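Local coordinates for protein sulfotransferase (Alicyclobacillus acidocaldarius subsp. acidocaldarius, PDB 3RNL) that probably transfers sulfuryl groups to acceptor molecules and binds magnesium ions, at residues F45-P48 and D49-E52; S125-M128 and H129-D133; E136-S139 and F140-L144. One frame throughout, in Å; residues are numbered along the deposited sequence.

Contact 1 of 3, residues F45-P48 and D49-E52; sequences FSIP and DFPE
Phe50 folds back over Ile47, three residues earlier in the chain, and its side chain can be followed outward against the turn it leaves. Its CB lies 3.3 Å from Ile47 O. CG, anti to the residue's own carbonyl carbon (chi1 -81°), starts the ring over the preceding turn, so that Ile47 CA stands over one face, 4.2 Å from the Phe50 ring centroid and 13° off the normal: a CH-pi contact displaced toward the rim. Farther out the two ring flanks meet different things. Phe50 CD1 is 3.5 Å from Ser46 O, which approaches obliquely, and CE1 touches Ser46 CB. On the other flank Phe50 CE2 reaches Ile47 CD1 at 3.6 Å, and CZ also borders that methyl. Ile47 CB points away from the ring; only the end of the chain swings back to it. Beyond these residues the ring also meets Tyr96 and, edge-to-face, Phe54.

Two backbone bonds hold the turn closed. Asp49 N donates to Ser46 O over 2.9 Å, and Phe50 N to Ile47 O, also over 2.9 Å; both links span three residues, the 3-10 spacing. The Asp49 carboxylate is engaged outside the turn: OD1 forms a salt bridge with Arg102 and OD2 accepts a hydrogen bond from Gly98 N, while Ser46 OG bonds to Thr99.

The chemistry is therefore divided: main-chain polarity closes the 3-10 turn, carbon contacts lay the aromatic ring on it, and the polar side chains tie this surface loop to the N-terminal half of helix 99-106 and the residue just before it.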
loop_
_atom_site.group_PDB
_atom_site.type_symbol
_atom_site.label_atom_id
_atom_site.label_comp_id
_atom_site.label_asym_id
_atom_site.label_seq_id
_atom_site.Cartn_x
_atom_site.Cartn_y
_atom_site.Cartn_z
ATOM N N PHE A 45 7.912 0.903 10.496
ATOM C CA PHE A 45 6.906 1.552 11.350
ATOM C C PHE A 45 5.732 0.647 11.723
ATOM O O PHE A 45 4.876 1.038 12.517
ATOM C CB PHE A 45 6.431 2.864 10.709
ATOM C CG PHE A 45 7.498 3.924 10.698
ATOM C CD1 PHE A 45 7.859 4.553 11.880
ATOM C CD2 PHE A 45 8.174 4.247 9.531
ATOM C CE1 PHE A 45 8.858 5.529 11.897
ATOM C CE2 PHE A 45 9.183 5.201 9.542
ATOM C CZ PHE A 45 9.523 5.840 10.731
ATOM N N SER A 46 5.652 -0.527 11.092
ATOM C CA SER A 46 4.634 -1.526 11.433
ATOM C C SER A 46 5.045 -2.642 12.392
ATOM O O SER A 46 4.195 -3.374 12.891
ATOM C CB SER A 46 4.090 -2.149 10.137
ATOM O OG SER A 46 3.380 -1.152 9.415
ATOM N N ILE A 47 6.338 -2.769 12.665
ATOM C CA ILE A 47 6.834 -3.967 13.370
ATOM C C ILE A 47 6.093 -4.259 14.683
ATOM O O ILE A 47 5.752 -5.408 14.969
ATOM C CB ILE A 47 8.356 -3.900 13.639
ATOM C CG1 ILE A 47 9.141 -3.678 12.342
ATOM C CG2 ILE A 47 8.843 -5.160 14.372
ATOM C CD1 ILE A 47 8.919 -4.717 11.276
ATOM N N PRO A 48 5.843 -3.230 15.505
ATOM C CA PRO A 48 5.170 -3.557 16.769
ATOM C C PRO A 48 3.763 -4.145 16.632
ATOM O O PRO A 48 3.258 -4.715 17.606
ATOM C CB PRO A 48 5.134 -2.211 17.511
ATOM C CG PRO A 48 6.302 -1.441 16.910
ATOM C CD PRO A 48 6.266 -1.818 15.458
ATOM N N ASP A 49 3.136 -4.007 15.466
ATOM C CA ASP A 49 1.811 -4.588 15.236
ATOM C C ASP A 49 1.891 -6.021 14.697
ATOM O O ASP A 49 0.862 -6.688 14.560
ATOM C CB ASP A 49 1.034 -3.739 14.216
ATOM C CG ASP A 49 0.628 -2.380 14.763
ATOM O OD1 ASP A 49 0.338 -2.279 15.980
ATOM O OD2 ASP A 49 0.610 -1.413 13.976
ATOM N N PHE A 50 3.096 -6.476 14.353
ATOM C CA PHE A 50 3.273 -7.801 13.764
ATOM C C PHE A 50 2.998 -8.865 14.817
ATOM O O PHE A 50 3.232 -8.639 15.997
ATOM C CB PHE A 50 4.722 -8.031 13.315
ATOM C CG PHE A 50 5.084 -7.431 11.979
ATOM C CD1 PHE A 50 4.253 -6.533 11.329
ATOM C CD2 PHE A 50 6.281 -7.799 11.375
ATOM C CE1 PHE A 50 4.631 -5.997 10.085
ATOM C CE2 PHE A 50 6.666 -7.275 10.152
ATOM C CZ PHE A 50 5.841 -6.381 9.500
ATOM N N PRO A 51 2.543 -10.049 14.384
ATOM C CA PRO A 51 2.547 -11.193 15.304
ATOM C C PRO A 51 3.983 -11.620 15.585
ATOM O O PRO A 51 4.901 -11.097 14.953
ATOM C CB PRO A 51 1.843 -12.287 14.497
ATOM C CG PRO A 51 2.144 -11.944 13.067
ATOM C CD PRO A 51 2.111 -10.418 13.023
ATOM N N GLU A 52 4.186 -12.588 16.472
ATOM C CA GLU A 52 5.545 -13.006 16.792
ATOM C C GLU A 52 6.268 -13.504 15.553
ATOM O O GLU A 52 7.453 -13.234 15.360
ATOM C CB GLU A 52 5.565 -14.089 17.870
ATOM C CG GLU A 52 6.977 -14.469 18.286
ATOM C CD GLU A 52 7.010 -15.564 19.334
ATOM O OE1 GLU A 52 5.988 -16.269 19.495
ATOM O OE2 GLU A 52 8.060 -15.717 19.997
#

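Contact 2 of 3, residues S125-M128 and H129-D133; sequences SAYM and HLVRD
Tyr127 and Val131, one helical turn apart, supply the main side-chain contact, and it is apolar. Val131 CG2 sits over one face of the Tyr127 ring, 3.7 Å from its centroid and 23° off the normal, a CH-pi contact shifted toward the hydroxyl end; the closest ring atom is Tyr127 CZ, 3.4 Å from that methyl. Tyr127 CG is anti to its amide nitrogen (chi1 170°), which carries the ring along the helix toward the later residue, and Val131 CG2, anti to its own carbonyl carbon, meets it. The phenol oxygen hydrogen-bonds to Leu138 O, so both the ring and its tip have defined neighbours.

Backbone hydrogen bonds form the second group. His129 N to Ser125 O, Leu130 N to Ala126 O, Val131 N to Tyr127 O and Arg132 N to Met128 O, all 2.9 to 3.0 Å long, each join residues four apart, the evidence for alpha-helical geometry.

Polar side chains come third. The Arg132 chain bends at chi3, bringing its guanidinium back until Met128 O lies over one of its faces, 3.7 Å above the plane and off centre, a packing contact. The His129 ring leads away from the preceding turn, and its ND1 is hydrogen-bonded to Lys18; a bound glycerol lies about 4 Å from this side chain.

Contacts at the i to i+4 spacing, backbone and side chain together, are those of an alpha-helix; here they fall in the C-terminal part of helix 119-132 in an alpha-beta-alpha sandwich.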
loop_
_atom_site.group_PDB
_atom_site.type_symbol
_atom_site.label_atom_id
_atom_site.label_comp_id
_atom_site.label_asym_id
_atom_site.label_seq_id
_atom_site.Cartn_x
_atom_site.Cartn_y
_atom_site.Cartn_z
ATOM N N SER A 125 -5.950 -10.119 -7.282
ATOM C CA SER A 125 -4.544 -9.874 -7.579
ATOM C C SER A 125 -3.618 -10.516 -6.539
ATOM O O SER A 125 -2.572 -11.078 -6.884
ATOM C CB SER A 125 -4.264 -8.371 -7.668
ATOM O OG SER A 125 -2.914 -8.148 -8.006
ATOM N N ALA A 126 -3.991 -10.419 -5.267
ATOM C CA ALA A 126 -3.208 -11.050 -4.203
ATOM C C ALA A 126 -3.206 -12.566 -4.389
ATOM O O ALA A 126 -2.169 -13.216 -4.258
ATOM C CB ALA A 126 -3.758 -10.688 -2.838
ATOM N N TYR A 127 -4.373 -13.116 -4.712
ATOM C CA TYR A 127 -4.495 -14.546 -4.978
ATOM C C TYR A 127 -3.558 -14.970 -6.115
ATOM O O TYR A 127 -2.787 -15.925 -5.974
ATOM C CB TYR A 127 -5.943 -14.902 -5.332
ATOM C CG TYR A 127 -6.084 -16.320 -5.847
ATOM C CD1 TYR A 127 -5.947 -17.402 -4.990
ATOM C CD2 TYR A 127 -6.343 -16.569 -7.184
ATOM C CE1 TYR A 127 -6.067 -18.720 -5.463
ATOM C CE2 TYR A 127 -6.461 -17.871 -7.667
ATOM C CZ TYR A 127 -6.324 -18.935 -6.800
ATOM O OH TYR A 127 -6.435 -20.228 -7.281
HETATM N N MSE A 128 -3.633 -14.260 -7.238
HETATM C CA MSE A 128 -2.796 -14.586 -8.395
HETATM C C MSE A 128 -1.314 -14.531 -8.049
HETATM O O MSE A 128 -0.521 -15.343 -8.536
HETATM C CB MSE A 128 -3.109 -13.662 -9.576
HETATM C CG MSE A 128 -4.492 -13.897 -10.158
HETATM SE SE MSE A 128 -4.783 -12.951 -11.847
HETATM C CE MSE A 128 -5.118 -11.167 -11.130
ATOM N N HIS A 129 -0.948 -13.572 -7.207
ATOM C CA HIS A 129 0.439 -13.417 -6.751
ATOM C C HIS A 129 0.867 -14.658 -5.966
ATOM O O HIS A 129 1.934 -15.226 -6.223
ATOM C CB HIS A 129 0.549 -12.156 -5.887
ATOM C CG HIS A 129 1.904 -11.925 -5.282
ATOM N ND1 HIS A 129 2.428 -10.661 -5.106
ATOM C CD2 HIS A 129 2.818 -12.781 -4.766
ATOM C CE1 HIS A 129 3.617 -10.751 -4.536
ATOM N NE2 HIS A 129 3.877 -12.026 -4.316
ATOM N N LEU A 130 0.024 -15.082 -5.022
ATOM C CA LEU A 130 0.308 -16.265 -4.208
ATOM C C LEU A 130 0.388 -17.533 -5.052
ATOM O O LEU A 130 1.224 -18.400 -4.792
ATOM C CB LEU A 130 -0.741 -16.427 -3.098
ATOM C CG LEU A 130 -0.705 -15.322 -2.032
ATOM C CD1 LEU A 130 -2.031 -15.278 -1.244
ATOM C CD2 LEU A 130 0.485 -15.537 -1.112
ATOM N N VAL A 131 -0.467 -17.638 -6.070
ATOM C CA VAL A 131 -0.428 -18.798 -6.963
ATOM C C VAL A 131 0.838 -18.791 -7.817
ATOM O O VAL A 131 1.497 -19.821 -7.983
ATOM C CB VAL A 131 -1.664 -18.851 -7.890
ATOM C CG1 VAL A 131 -1.471 -19.899 -8.995
ATOM C CG2 VAL A 131 -2.924 -19.136 -7.082
ATOM N N ARG A 132 1.182 -17.632 -8.363
ATOM C CA ARG A 132 2.350 -17.534 -9.243
ATOM C C ARG A 132 3.623 -17.920 -8.505
ATOM O O ARG A 132 4.537 -18.518 -9.075
ATOM C CB ARG A 132 2.475 -16.116 -9.806
ATOM C CG ARG A 132 3.750 -15.854 -10.582
ATOM C CD ARG A 132 3.659 -14.560 -11.388
ATOM N NE ARG A 132 2.760 -13.575 -10.782
ATOM C CZ ARG A 132 1.489 -13.401 -11.141
ATOM N NH1 ARG A 132 0.745 -12.480 -10.537
ATOM N NH2 ARG A 132 0.959 -14.152 -12.101
ATOM N N ASP A 133 3.663 -17.599 -7.220
ATOM C CA ASP A 133 4.826 -17.875 -6.395
ATOM C C ASP A 133 4.796 -19.266 -5.751
ATOM O O ASP A 133 5.662 -19.601 -4.941
ATOM C CB ASP A 133 5.025 -16.761 -5.374
ATOM C CG ASP A 133 5.523 -15.481 -6.023
ATOM O OD1 ASP A 133 5.971 -15.544 -7.194
ATOM O OD2 ASP A 133 5.472 -14.418 -5.383
#

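Contact 3 of 3, residues E136-S139 and F140-L144; sequences ETLS and FRESL
Ser139 and Glu142 form a capping box at the start of helix 140-145. Ser139 OG lies between its own N and carbonyl carbon (chi1 68°), which aims it at the first turn, where it accepts from Glu142 N over 3.1 Å. In return Glu142 OE1, in the conformer described, takes two donors on its anti side, Ser139 N at 3.2 Å and Ser139 OG at 3.0 Å. Ser143 N closes the turn by donating to Ser139 O.

The tight, buried part lies at Glu136. Its chain bends at chi2 (59°), bringing OE1 to the loop's own Leu138 N, which donates over 2.9 Å from above the carboxylate plane, and OE2 toward the helix. OE2 also has a salt bridge to Arg150, and Ser143 OG bonds to Arg150 and Tyr161. With an alanine here, Arg150 is likely to lose this counter-charge, and Leu138 N and Ser143 OG their carboxylate partner.

The outer side, where Arg141 and Glu142 are exposed, is looser. Leu138 CB and Glu142 CB approach only to 3.9 Å, their side chains crossing at about a right angle; Arg141 leads away from Ser139 and has its salt-bridge partner, Asp274, outside the contact. That contrast is sharpest in the shortest bond across the contact, Ser143 OG donating to Glu136 OE2 over 2.6 Å, on the anti side and 22° out of the carboxylate plane.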
loop_
_atom_site.group_PDB
_atom_site.type_symbol
_atom_site.label_atom_id
_atom_site.label_comp_id
_atom_site.label_asym_id
_atom_site.label_seq_id
_atom_site.Cartn_x
_atom_site.Cartn_y
_atom_site.Cartn_z
ATOM N N GLU A 136 0.159 -20.763 -2.916
ATOM C CA GLU A 136 -1.238 -21.204 -2.866
ATOM C C GLU A 136 -1.537 -22.147 -4.026
ATOM O O GLU A 136 -1.261 -21.808 -5.180
ATOM C CB GLU A 136 -2.167 -19.991 -2.939
ATOM C CG GLU A 136 -3.658 -20.345 -2.967
ATOM C CD GLU A 136 -4.092 -21.144 -1.740
ATOM O OE1 GLU A 136 -3.772 -22.352 -1.659
ATOM O OE2 GLU A 136 -4.748 -20.567 -0.850
ATOM N N THR A 137 -1.965 -23.373 -3.729
ATOM C CA THR A 137 -2.434 -24.271 -4.780
ATOM C C THR A 137 -3.958 -24.410 -4.911
ATOM O O THR A 137 -4.444 -25.036 -5.847
ATOM C CB THR A 137 -1.856 -25.675 -4.570
ATOM O OG1 THR A 137 -2.215 -26.128 -3.258
ATOM C CG2 THR A 137 -0.338 -25.644 -4.696
ATOM N N LEU A 138 -4.692 -23.829 -3.970
ATOM C CA LEU A 138 -6.158 -23.920 -3.947
ATOM C C LEU A 138 -6.799 -22.980 -4.958
ATOM O O LEU A 138 -6.169 -22.032 -5.417
ATOM C CB LEU A 138 -6.716 -23.632 -2.549
ATOM C CG LEU A 138 -6.248 -24.561 -1.422
ATOM C CD1 LEU A 138 -6.680 -23.997 -0.074
ATOM C CD2 LEU A 138 -6.777 -25.964 -1.616
ATOM N N SER A 139 -8.061 -23.238 -5.283
ATOM C CA SER A 139 -8.844 -22.293 -6.064
ATOM C C SER A 139 -9.043 -21.010 -5.256
ATOM O O SER A 139 -8.880 -20.997 -4.035
ATOM C CB SER A 139 -10.212 -22.880 -6.392
ATOM O OG SER A 139 -10.995 -23.012 -5.211
ATOM N N PHE A 140 -9.356 -19.921 -5.944
ATOM C CA PHE A 140 -9.613 -18.656 -5.259
ATOM C C PHE A 140 -10.788 -18.838 -4.305
ATOM O O PHE A 140 -10.790 -18.311 -3.191
ATOM C CB PHE A 140 -9.910 -17.571 -6.298
ATOM C CG PHE A 140 -10.211 -16.211 -5.712
ATOM C CD1 PHE A 140 -9.334 -15.608 -4.824
ATOM C CD2 PHE A 140 -11.367 -15.535 -6.077
ATOM C CE1 PHE A 140 -9.613 -14.331 -4.293
ATOM C CE2 PHE A 140 -11.648 -14.272 -5.551
ATOM C CZ PHE A 140 -10.764 -13.671 -4.675
ATOM N N ARG A 141 -11.793 -19.601 -4.733
ATOM C CA ARG A 141 -12.970 -19.808 -3.893
ATOM C C ARG A 141 -12.585 -20.435 -2.548
ATOM O O ARG A 141 -13.038 -19.985 -1.485
ATOM C CB ARG A 141 -13.999 -20.691 -4.608
ATOM C CG ARG A 141 -15.334 -20.726 -3.904
ATOM C CD ARG A 141 -16.289 -21.705 -4.579
ATOM N NE ARG A 141 -16.657 -21.369 -5.961
ATOM C CZ ARG A 141 -17.540 -20.431 -6.298
ATOM N NH1 ARG A 141 -18.114 -19.689 -5.358
ATOM N NH2 ARG A 141 -17.845 -20.223 -7.578
ATOM N N GLU A 142 -11.758 -21.474 -2.608
ATOM C CA GLU A 142 -11.265 -22.154 -1.409
ATOM C C GLU A 142 -10.329 -21.271 -0.597
ATOM O O GLU A 142 -10.348 -21.293 0.632
ATOM C CB GLU A 142 -10.520 -23.436 -1.791
ATOM C CG GLU A 142 -11.390 -24.514 -2.414
ATOM C CD GLU A 142 -10.568 -25.691 -2.916
ATOM O OE1 GLU A 142 -9.865 -25.542 -3.943
ATOM O OE2 GLU A 142 -10.613 -26.759 -2.272
ATOM N N SER A 143 -9.497 -20.508 -1.295
ATOM C CA SER A 143 -8.521 -19.625 -0.640
ATOM C C SER A 143 -9.249 -18.534 0.161
ATOM O O SER A 143 -8.860 -18.205 1.285
ATOM C CB SER A 143 -7.563 -19.023 -1.683
ATOM O OG SER A 143 -6.356 -18.531 -1.089
ATOM N N LEU A 144 -10.322 -17.992 -0.411
ATOM C CA LEU A 144 -11.135 -16.996 0.282
ATOM C C LEU A 144 -11.701 -17.565 1.575
ATOM O O LEU A 144 -11.745 -16.885 2.605
ATOM C CB LEU A 144 -12.312 -16.557 -0.597
ATOM C CG LEU A 144 -12.052 -15.471 -1.634
ATOM C CD1 LEU A 144 -13.234 -15.409 -2.603
ATOM C CD2 LEU A 144 -11.829 -14.109 -0.951
#

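In the fold
Along the chain the contacts come in series. Contact 1 occupies the loop between strand 34-35 and helix 60-64; contact 2 ends helix 119-132, and contact 3 opens helix 140-145. Contact 1 stands apart, its centre about 23 Å from that of contact 2 and about 27 Å from that of contact 3, and touches neither. Contacts 2 and 3, with centres about 10 Å apart, are joined directly, through the Tyr127 hydroxyl and through a probable backbone hydrogen bond between Glu136 N and Leu130 O. The two helices are thus linked around their short connection, whereas contact 1 belongs to a separate surface loop of the same parallel-sheet fold. All three lie away from the magnesium sites.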